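Local atomic coordinates of BH2092 protein (Bacillus halodurans, PDB entry 3NHV), a protein that is of unknown function but carries a rhodanese-like domain, a fold whose active members handle sulfur transfer, so a related role is possible. Residues E32-R40 / L69-W80. Sequence-based numbering, arbitrary orientation.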
loop_
_atom_site.group_PDB
_atom_site.type_symbol
_atom_site.label_atom_id
_atom_site.label_comp_id
_atom_site.label_asym_id
_atom_site.label_seq_id
_atom_site.Cartn_x
_atom_site.Cartn_y
_atom_site.Cartn_z
ATOM N N GLU B 32 19.446 -18.448 3.476
ATOM C CA GLU B 32 19.396 -18.978 2.119
ATOM C C GLU B 32 18.059 -19.632 1.785
ATOM O O GLU B 32 17.905 -20.248 0.726
ATOM C CB GLU B 32 20.533 -19.984 1.915
ATOM C CG GLU B 32 21.926 -19.371 2.000
ATOM C CD GLU B 32 22.987 -20.391 2.397
ATOM O OE1 GLU B 32 24.186 -20.019 2.472
ATOM O OE2 GLU B 32 22.617 -21.563 2.641
ATOM N N GLY B 33 17.093 -19.487 2.687
ATOM C CA GLY B 33 15.782 -20.062 2.462
ATOM C C GLY B 33 14.910 -19.226 1.541
ATOM O O GLY B 33 13.756 -19.567 1.306
ATOM N N ILE B 34 15.450 -18.129 1.018
ATOM C CA ILE B 34 14.683 -17.270 0.121
ATOM C C ILE B 34 15.439 -16.955 -1.163
ATOM O O ILE B 34 16.663 -17.049 -1.221
ATOM C CB ILE B 34 14.315 -15.919 0.779
ATOM C CG1 ILE B 34 15.587 -15.139 1.107
ATOM C CG2 ILE B 34 13.470 -16.154 2.019
ATOM C CD1 ILE B 34 15.344 -13.810 1.791
ATOM N N ILE B 35 14.695 -16.577 -2.193
ATOM C CA ILE B 35 15.281 -16.221 -3.468
ATOM C C ILE B 35 14.649 -14.907 -3.892
ATOM O O ILE B 35 13.503 -14.876 -4.336
ATOM C CB ILE B 35 14.983 -17.288 -4.547
ATOM C CG1 ILE B 35 15.420 -18.669 -4.048
ATOM C CG2 ILE B 35 15.720 -16.939 -5.839
ATOM C CD1 ILE B 35 15.155 -19.787 -5.029
ATOM N N VAL B 36 15.385 -13.818 -3.734
ATOM C CA VAL B 36 14.865 -12.515 -4.107
ATOM C C VAL B 36 14.877 -12.356 -5.626
ATOM O O VAL B 36 15.932 -12.431 -6.257
ATOM C CB VAL B 36 15.704 -11.389 -3.482
ATOM C CG1 VAL B 36 15.013 -10.055 -3.705
ATOM C CG2 VAL B 36 15.914 -11.662 -1.995
ATOM N N VAL B 37 13.700 -12.129 -6.204
ATOM C CA VAL B 37 13.555 -11.965 -7.649
ATOM C C VAL B 37 13.043 -10.574 -8.038
ATOM O O VAL B 37 11.946 -10.166 -7.636
ATOM C CB VAL B 37 12.569 -13.015 -8.237
ATOM C CG1 VAL B 37 12.491 -12.874 -9.759
ATOM C CG2 VAL B 37 13.002 -14.413 -7.857
ATOM N N ASP B 38 13.846 -9.849 -8.817
ATOM C CA ASP B 38 13.473 -8.515 -9.296
ATOM C C ASP B 38 12.645 -8.777 -10.550
ATOM O O ASP B 38 13.139 -9.358 -11.513
ATOM C CB ASP B 38 14.718 -7.702 -9.659
ATOM C CG ASP B 38 14.406 -6.242 -9.941
ATOM O OD1 ASP B 38 13.371 -5.955 -10.580
ATOM O OD2 ASP B 38 15.208 -5.375 -9.531
ATOM N N VAL B 39 11.389 -8.351 -10.523
ATOM C CA VAL B 39 10.452 -8.559 -11.621
ATOM C C VAL B 39 10.374 -7.411 -12.624
ATOM O O VAL B 39 9.701 -7.524 -13.650
ATOM C CB VAL B 39 9.037 -8.802 -11.052
ATOM C CG1 VAL B 39 8.017 -8.843 -12.158
ATOM C CG2 VAL B 39 9.022 -10.101 -10.259
ATOM N N ARG B 40 11.045 -6.305 -12.337
ATOM C CA ARG B 40 10.994 -5.165 -13.247
ATOM C C ARG B 40 11.714 -5.459 -14.563
ATOM O O ARG B 40 12.145 -6.584 -14.823
ATOM C CB ARG B 40 11.638 -3.934 -12.603
ATOM C CG ARG B 40 11.150 -3.600 -11.208
ATOM C CD ARG B 40 12.345 -3.248 -10.328
ATOM N NE ARG B 40 12.839 -1.884 -10.494
ATOM C CZ ARG B 40 14.129 -1.559 -10.460
ATOM N NH1 ARG B 40 15.047 -2.501 -10.289
ATOM N NH2 ARG B 40 14.502 -0.287 -10.554
ATOM N N LEU B 69 15.565 -22.979 -10.229
ATOM C CA LEU B 69 15.230 -22.460 -8.901
ATOM C C LEU B 69 14.635 -23.539 -8.014
ATOM O O LEU B 69 13.720 -24.245 -8.419
ATOM C CB LEU B 69 14.254 -21.293 -9.017
ATOM C CG LEU B 69 14.777 -20.117 -9.840
ATOM C CD1 LEU B 69 13.754 -18.986 -9.849
ATOM C CD2 LEU B 69 16.091 -19.637 -9.257
ATOM N N SER B 70 15.154 -23.660 -6.798
ATOM C CA SER B 70 14.675 -24.672 -5.862
ATOM C C SER B 70 13.258 -24.442 -5.321
ATOM O O SER B 70 12.914 -23.345 -4.896
ATOM C CB SER B 70 15.651 -24.787 -4.689
ATOM O OG SER B 70 15.131 -25.652 -3.693
ATOM N N LYS B 71 12.448 -25.497 -5.336
ATOM C CA LYS B 71 11.076 -25.437 -4.835
ATOM C C LYS B 71 11.062 -25.538 -3.313
ATOM O O LYS B 71 10.015 -25.379 -2.685
ATOM C CB LYS B 71 10.240 -26.593 -5.398
ATOM C CG LYS B 71 9.984 -26.555 -6.900
ATOM C CD LYS B 71 8.795 -25.686 -7.255
ATOM C CE LYS B 71 8.492 -25.738 -8.751
ATOM N NZ LYS B 71 8.162 -27.113 -9.241
ATOM N N GLU B 72 12.217 -25.820 -2.720
ATOM C CA GLU B 72 12.301 -25.945 -1.270
ATOM C C GLU B 72 12.438 -24.589 -0.607
ATOM O O GLU B 72 12.205 -24.444 0.591
ATOM C CB GLU B 72 13.494 -26.812 -0.872
ATOM C CG GLU B 72 13.348 -28.282 -1.208
ATOM C CD GLU B 72 12.006 -28.852 -0.775
ATOM O OE1 GLU B 72 11.043 -28.778 -1.576
ATOM O OE2 GLU B 72 11.906 -29.360 0.369
ATOM N N LYS B 73 12.829 -23.597 -1.397
ATOM C CA LYS B 73 13.012 -22.247 -0.891
ATOM C C LYS B 73 11.747 -21.421 -1.080
ATOM O O LYS B 73 10.708 -21.947 -1.482
ATOM C CB LYS B 73 14.177 -21.591 -1.617
ATOM C CG LYS B 73 15.489 -22.324 -1.438
ATOM C CD LYS B 73 16.580 -21.633 -2.208
ATOM C CE LYS B 73 17.949 -22.124 -1.798
ATOM N NZ LYS B 73 18.986 -21.345 -2.530
ATOM N N VAL B 74 11.823 -20.128 -0.778
ATOM C CA VAL B 74 10.667 -19.249 -0.948
ATOM C C VAL B 74 11.045 -18.099 -1.867
ATOM O O VAL B 74 12.115 -17.519 -1.719
ATOM C CB VAL B 74 10.188 -18.663 0.391
ATOM C CG1 VAL B 74 9.011 -17.733 0.140
ATOM C CG2 VAL B 74 9.777 -19.783 1.345
ATOM N N ILE B 75 10.174 -17.779 -2.821
ATOM C CA ILE B 75 10.432 -16.685 -3.761
ATOM C C ILE B 75 9.859 -15.361 -3.234
ATOM O O ILE B 75 8.713 -15.303 -2.784
ATOM C CB ILE B 75 9.820 -16.983 -5.180
ATOM C CG1 ILE B 75 10.610 -18.083 -5.885
ATOM C CG2 ILE B 75 9.875 -15.745 -6.063
ATOM C CD1 ILE B 75 10.383 -19.457 -5.330
ATOM N N ILE B 76 10.678 -14.312 -3.285
ATOM C CA ILE B 76 10.288 -12.980 -2.835
ATOM C C ILE B 76 10.362 -12.068 -4.051
ATOM O O ILE B 76 11.441 -11.830 -4.581
ATOM C CB ILE B 76 11.255 -12.421 -1.753
ATOM C CG1 ILE B 76 11.403 -13.418 -0.603
ATOM C CG2 ILE B 76 10.720 -11.090 -1.212
ATOM C CD1 ILE B 76 10.149 -13.599 0.224
ATOM N N THR B 77 9.219 -11.560 -4.493
ATOM C CA THR B 77 9.195 -10.690 -5.659
ATOM C C THR B 77 9.122 -9.233 -5.261
ATOM O O THR B 77 8.544 -8.899 -4.234
ATOM C CB THR B 77 7.976 -10.991 -6.548
ATOM O OG1 THR B 77 6.779 -10.711 -5.812
ATOM C CG2 THR B 77 7.968 -12.457 -6.966
ATOM N N TYR B 78 9.709 -8.359 -6.071
ATOM C CA TYR B 78 9.632 -6.938 -5.780
ATOM C C TYR B 78 9.642 -6.132 -7.072
ATOM O O TYR B 78 10.335 -6.481 -8.030
ATOM C CB TYR B 78 10.769 -6.504 -4.842
ATOM C CG TYR B 78 12.116 -6.288 -5.495
ATOM C CD1 TYR B 78 12.398 -5.114 -6.184
ATOM C CD2 TYR B 78 13.117 -7.250 -5.399
ATOM C CE1 TYR B 78 13.642 -4.900 -6.751
ATOM C CE2 TYR B 78 14.364 -7.048 -5.962
ATOM C CZ TYR B 78 14.624 -5.871 -6.636
ATOM O OH TYR B 78 15.874 -5.658 -7.172
ATOM N N CYS B 79 8.833 -5.078 -7.097
ATOM C CA CYS B 79 8.729 -4.192 -8.248
ATOM C C CYS B 79 9.258 -2.835 -7.801
ATOM O O CYS B 79 10.044 -2.759 -6.865
ATOM C CB CYS B 79 7.270 -4.071 -8.714
ATOM S SG CYS B 79 7.019 -2.795 -10.008
ATOM N N TRP B 80 8.835 -1.762 -8.456
ATOM C CA TRP B 80 9.308 -0.444 -8.085
ATOM C C TRP B 80 8.879 -0.023 -6.698
ATOM O O TRP B 80 9.720 0.303 -5.864
ATOM C CB TRP B 80 8.844 0.604 -9.091
ATOM C CG TRP B 80 9.558 0.505 -10.388
ATOM C CD1 TRP B 80 9.196 -0.246 -11.469
ATOM C CD2 TRP B 80 10.787 1.147 -10.736
ATOM N NE1 TRP B 80 10.126 -0.109 -12.471
ATOM C CE2 TRP B 80 11.115 0.739 -12.047
ATOM C CE3 TRP B 80 11.648 2.024 -10.066
ATOM C CZ2 TRP B 80 12.262 1.182 -12.707
ATOM C CZ3 TRP B 80 12.795 2.467 -10.723
ATOM C CH2 TRP B 80 13.090 2.042 -12.031
#
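With its ring swung between the backbone N and the carbonyl carbon (chi1 80°), Y78 reaches across to D38, whose carboxylate lies anti to its own N (chi1 -170°) and comes up to meet the phenol. Y78 OH donates to D38 OD2 at 2.5 Å, a very short bond, while D38 CA sits over one face of the ring and V36 CG1 meets its edge. D38 OD2 also takes R40 NH1 on its syn lone pair at 3.0 Å, nearly in the guanidinium plane, and D38 OD1 accepts from R40 N, closing an Asx turn. Further hydrogen bonds join Y78 OH to I50 N and R40 NH1 to C48 O. R40, bent at chi2 and chi3, stands its guanidinium edge-on over one face of W80, NE and NH2 nearest the ring and the planes 75° apart. This is a cation-pi contact, R40 CZ 4.0 Å from the centroid of the W80 six-membered ring. Replacing W80 with an alanine would probably leave the NE/NH2 side of the guanidinium without that aromatic face.

The cluster sits at the C-terminal ends of strands 34-38 and 74-78, parallel neighbours in the central rhodanese-like sheet. I35 N donates to V74 O and I76 N to I35 O; V37 N continues the ladder to I76 O at 2.8 Å, almost straight. On the face of I35 and V37, V37 CG2 packs on I75 CG2 at 3.8 Å, and helix 86-96 covers I75 and T77. C79 directly follows strand 74-78, where active rhodaneses carry their catalytic cysteine, but here its sulfur is tied up in a disulfide with C84. D38 OD2 is gripped by a phenol and a cation together, which would be expected to stabilise its negative charge.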